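PDB 1VQ0: 33 kDa chaperonin from Thermotoga maritima, which probably acts as a redox-regulated molecular chaperone that protects thermally unfolding and oxidatively damaged proteins from irreversible aggregation. Local coordinates for residues E77-S89 and R96-L108. Sequence-based numbering, arbitrary orientation.
Sequences EGNGPIRRVVAQS and RGYVANPKVELPL
Gln88 and Arg96 form a hydrogen-bonded pair between antiparallel strands, and their side chains run side by side. Arg96 NE and NH2 both give hydrogen bonds to Gln88 OE1, each 3.0 Å long, so one oxygen takes two. Both reach it from the same face of the amide, whose plane is tilted 39° from the guanidinium.

On the same face of the sheet, Val86 CB sits over the Tyr98 ring, 4.0 Å from its centroid, a CH-pi contact. A chi1 of 67° turns the Tyr98 ring so that one face meets Val86. Gln88 NE2 hydrogen-bonds Thr73 OG1, which helps fix the amide's rotation, and Tyr98 OH hydrogen-bonds Lys276 NZ.

The other face carries Val85 and Val99. Ile82 CD1 meets Val99 CG1 at 3.7 Å and Val104 CG1 at 3.8 Å, and helix 46-62 covers Ile82 and Val85. Beyond the strands, Asn101 ND2 gives Pro81 O a nearly straight hydrogen bond of 3.0 Å, from above the carbonyl plane.

This is a beta hairpin, strands 84-90 and 94-99, within the large mixed sheet. Its Arg96 end abuts the four-cysteine zinc site: Arg96 touches Cys243, forms a salt bridge with Asp244 and makes a cation-pi contact with Trp277.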
# COMPACT_ATOMS: atom_id res chain seq x y z
N GLU A 77 6.08 -1.24 -10.86
CA GLU A 77 6.57 -2.58 -11.10
C GLU A 77 5.64 -3.33 -12.09
O GLU A 77 4.43 -3.32 -11.95
CB GLU A 77 6.67 -3.31 -9.78
CG GLU A 77 7.41 -4.64 -9.92
CD GLU A 77 7.69 -5.28 -8.56
OE1 GLU A 77 7.18 -4.81 -7.54
OE2 GLU A 77 8.42 -6.25 -8.52
N GLY A 78 6.22 -3.92 -13.12
CA GLY A 78 5.42 -4.61 -14.15
C GLY A 78 6.14 -5.69 -14.87
O GLY A 78 7.29 -5.96 -14.55
N ASN A 79 5.42 -6.38 -15.78
CA ASN A 79 5.98 -7.52 -16.47
C ASN A 79 6.66 -7.21 -17.85
O ASN A 79 7.05 -8.12 -18.53
CB ASN A 79 4.94 -8.65 -16.63
CG ASN A 79 3.82 -8.31 -17.61
OD1 ASN A 79 3.80 -7.23 -18.19
ND2 ASN A 79 2.84 -9.22 -17.74
N GLY A 80 6.73 -5.96 -18.25
CA GLY A 80 7.52 -5.59 -19.40
C GLY A 80 9.01 -5.73 -19.12
O GLY A 80 9.39 -5.97 -18.00
N PRO A 81 9.82 -5.55 -20.16
CA PRO A 81 11.26 -5.86 -20.10
C PRO A 81 12.09 -4.89 -19.27
O PRO A 81 13.22 -5.24 -18.91
CB PRO A 81 11.67 -5.90 -21.60
CG PRO A 81 10.73 -4.97 -22.31
CD PRO A 81 9.41 -5.15 -21.53
N ILE A 82 11.56 -3.68 -18.97
CA ILE A 82 12.20 -2.82 -17.96
C ILE A 82 12.04 -3.26 -16.48
O ILE A 82 12.90 -2.95 -15.67
CB ILE A 82 11.87 -1.32 -18.13
CG1 ILE A 82 13.09 -0.46 -17.71
CG2 ILE A 82 10.59 -0.94 -17.38
CD1 ILE A 82 13.03 1.08 -18.10
N ARG A 83 10.92 -3.93 -16.18
CA ARG A 83 10.63 -4.64 -14.92
C ARG A 83 10.22 -3.76 -13.76
O ARG A 83 9.20 -3.99 -13.10
CB ARG A 83 11.77 -5.57 -14.51
CG ARG A 83 12.20 -6.56 -15.58
CD ARG A 83 12.94 -7.86 -15.09
NE ARG A 83 14.02 -7.67 -14.10
CZ ARG A 83 15.28 -7.30 -14.36
NH1 ARG A 83 15.69 -6.99 -15.61
NH2 ARG A 83 16.14 -7.18 -13.34
N ARG A 84 11.03 -2.74 -13.50
CA ARG A 84 10.83 -1.85 -12.37
C ARG A 84 11.41 -0.45 -12.62
O ARG A 84 12.48 -0.32 -13.20
CB ARG A 84 11.49 -2.40 -11.09
CG ARG A 84 10.72 -1.95 -9.85
CD ARG A 84 11.08 -2.70 -8.66
NE ARG A 84 10.26 -2.41 -7.48
CZ ARG A 84 10.36 -3.11 -6.33
NH1 ARG A 84 11.21 -4.11 -6.23
NH2 ARG A 84 9.63 -2.84 -5.29
N VAL A 85 10.63 0.55 -12.20
CA VAL A 85 10.98 1.95 -12.29
C VAL A 85 10.71 2.62 -10.95
O VAL A 85 9.56 2.62 -10.47
CB VAL A 85 10.14 2.67 -13.36
CG1 VAL A 85 10.65 4.04 -13.58
CG2 VAL A 85 10.15 1.91 -14.64
N VAL A 86 11.76 3.21 -10.37
CA VAL A 86 11.72 3.78 -9.03
C VAL A 86 12.26 5.23 -9.05
O VAL A 86 13.37 5.50 -9.54
CB VAL A 86 12.58 2.93 -8.03
CG1 VAL A 86 12.52 3.50 -6.65
CG2 VAL A 86 12.09 1.54 -7.96
N ALA A 87 11.46 6.17 -8.60
CA ALA A 87 11.91 7.54 -8.51
C ALA A 87 11.56 8.12 -7.19
O ALA A 87 10.39 8.08 -6.81
CB ALA A 87 11.37 8.37 -9.64
N GLN A 88 12.58 8.64 -6.49
CA GLN A 88 12.39 9.28 -5.19
C GLN A 88 12.68 10.78 -5.26
O GLN A 88 13.64 11.18 -5.88
CB GLN A 88 13.30 8.65 -4.21
CG GLN A 88 13.12 9.13 -2.79
CD GLN A 88 13.92 8.30 -1.86
OE1 GLN A 88 15.07 8.63 -1.56
NE2 GLN A 88 13.33 7.23 -1.36
N SER A 89 11.82 11.58 -4.66
CA SER A 89 12.02 13.00 -4.40
C SER A 89 11.94 13.34 -2.89
O SER A 89 11.45 12.56 -2.08
CB SER A 89 10.98 13.82 -5.14
OG SER A 89 9.69 13.56 -4.62
N ARG A 96 16.34 11.17 -6.98
CA ARG A 96 17.19 10.10 -7.43
C ARG A 96 16.28 8.97 -7.87
O ARG A 96 15.11 8.97 -7.57
CB ARG A 96 18.16 9.66 -6.33
CG ARG A 96 17.47 9.21 -5.02
CD ARG A 96 18.46 8.67 -3.99
NE ARG A 96 17.78 8.16 -2.83
CZ ARG A 96 18.35 7.61 -1.78
NH1 ARG A 96 19.67 7.40 -1.75
NH2 ARG A 96 17.58 7.19 -0.77
N GLY A 97 16.85 8.00 -8.56
CA GLY A 97 16.05 7.01 -9.27
C GLY A 97 16.86 5.97 -10.01
O GLY A 97 18.07 6.11 -10.15
N TYR A 98 16.20 4.90 -10.44
CA TYR A 98 16.84 3.77 -11.13
C TYR A 98 15.76 2.89 -11.80
O TYR A 98 14.56 2.98 -11.47
CB TYR A 98 17.69 2.95 -10.17
CG TYR A 98 16.93 2.19 -9.06
CD1 TYR A 98 16.68 2.77 -7.83
CD2 TYR A 98 16.51 0.85 -9.24
CE1 TYR A 98 15.98 2.07 -6.81
CE2 TYR A 98 15.81 0.14 -8.24
CZ TYR A 98 15.54 0.78 -7.02
OH TYR A 98 14.91 0.11 -5.99
N VAL A 99 16.20 2.05 -12.74
CA VAL A 99 15.33 1.07 -13.38
C VAL A 99 16.01 -0.26 -13.23
O VAL A 99 17.23 -0.31 -13.08
CB VAL A 99 15.07 1.33 -14.86
CG1 VAL A 99 14.38 2.63 -15.07
CG2 VAL A 99 16.35 1.28 -15.70
N ALA A 100 15.22 -1.34 -13.28
CA ALA A 100 15.80 -2.67 -13.11
C ALA A 100 16.65 -3.06 -14.32
O ALA A 100 17.70 -3.70 -14.15
CB ALA A 100 14.71 -3.70 -12.85
N ASN A 101 16.25 -2.59 -15.51
CA ASN A 101 16.92 -2.91 -16.76
C ASN A 101 17.32 -1.67 -17.54
O ASN A 101 16.62 -1.25 -18.43
CB ASN A 101 16.07 -3.87 -17.63
CG ASN A 101 16.76 -4.23 -19.00
OD1 ASN A 101 17.97 -4.01 -19.19
ND2 ASN A 101 15.98 -4.77 -19.94
N PRO A 102 18.48 -1.09 -17.19
CA PRO A 102 18.95 0.15 -17.80
C PRO A 102 19.22 0.09 -19.31
O PRO A 102 19.30 1.13 -19.93
CB PRO A 102 20.28 0.46 -17.04
CG PRO A 102 20.64 -0.70 -16.24
CD PRO A 102 19.40 -1.59 -16.16
N LYS A 103 19.42 -1.10 -19.86
CA LYS A 103 19.76 -1.29 -21.29
C LYS A 103 18.55 -1.67 -22.16
O LYS A 103 18.70 -2.02 -23.31
CB LYS A 103 20.84 -2.38 -21.42
CG LYS A 103 22.25 -1.98 -21.06
CD LYS A 103 22.43 -0.58 -20.46
CE LYS A 103 23.94 -0.22 -20.20
NZ LYS A 103 24.53 0.49 -21.34
N VAL A 104 17.35 -1.64 -21.58
CA VAL A 104 16.16 -2.07 -22.29
C VAL A 104 15.99 -1.31 -23.63
O VAL A 104 16.19 -0.08 -23.70
CB VAL A 104 14.89 -1.85 -21.41
CG1 VAL A 104 14.63 -0.39 -21.18
CG2 VAL A 104 13.68 -2.53 -22.07
N GLU A 105 15.63 -2.06 -24.67
CA GLU A 105 15.28 -1.54 -25.98
C GLU A 105 14.00 -2.21 -26.46
O GLU A 105 13.76 -3.37 -26.19
CB GLU A 105 16.35 -1.87 -27.00
CG GLU A 105 17.72 -1.25 -26.77
CD GLU A 105 18.74 -1.72 -27.85
OE1 GLU A 105 18.43 -2.57 -28.73
OE2 GLU A 105 19.88 -1.25 -27.79
N LEU A 106 13.24 -1.50 -27.26
CA LEU A 106 12.01 -2.01 -27.88
C LEU A 106 11.81 -1.22 -29.18
O LEU A 106 12.37 -0.12 -29.30
CB LEU A 106 10.81 -1.68 -26.95
CG LEU A 106 10.49 -2.61 -25.78
CD1 LEU A 106 9.24 -2.12 -25.07
CD2 LEU A 106 10.28 -3.99 -26.33
N PRO A 107 11.03 -1.73 -30.13
CA PRO A 107 10.61 -0.93 -31.27
C PRO A 107 9.84 0.31 -30.78
O PRO A 107 9.27 0.32 -29.67
CB PRO A 107 9.65 -1.86 -32.02
CG PRO A 107 10.16 -3.31 -31.64
CD PRO A 107 10.46 -3.10 -30.19
N LEU A 108 9.85 1.34 -31.58
CA LEU A 108 8.96 2.47 -31.31
C LEU A 108 7.51 1.98 -31.36
O LEU A 108 7.19 1.02 -32.06
CB LEU A 108 9.16 3.57 -32.33
CG LEU A 108 10.54 4.18 -32.41
CD1 LEU A 108 10.64 5.05 -33.68
CD2 LEU A 108 10.82 4.96 -31.14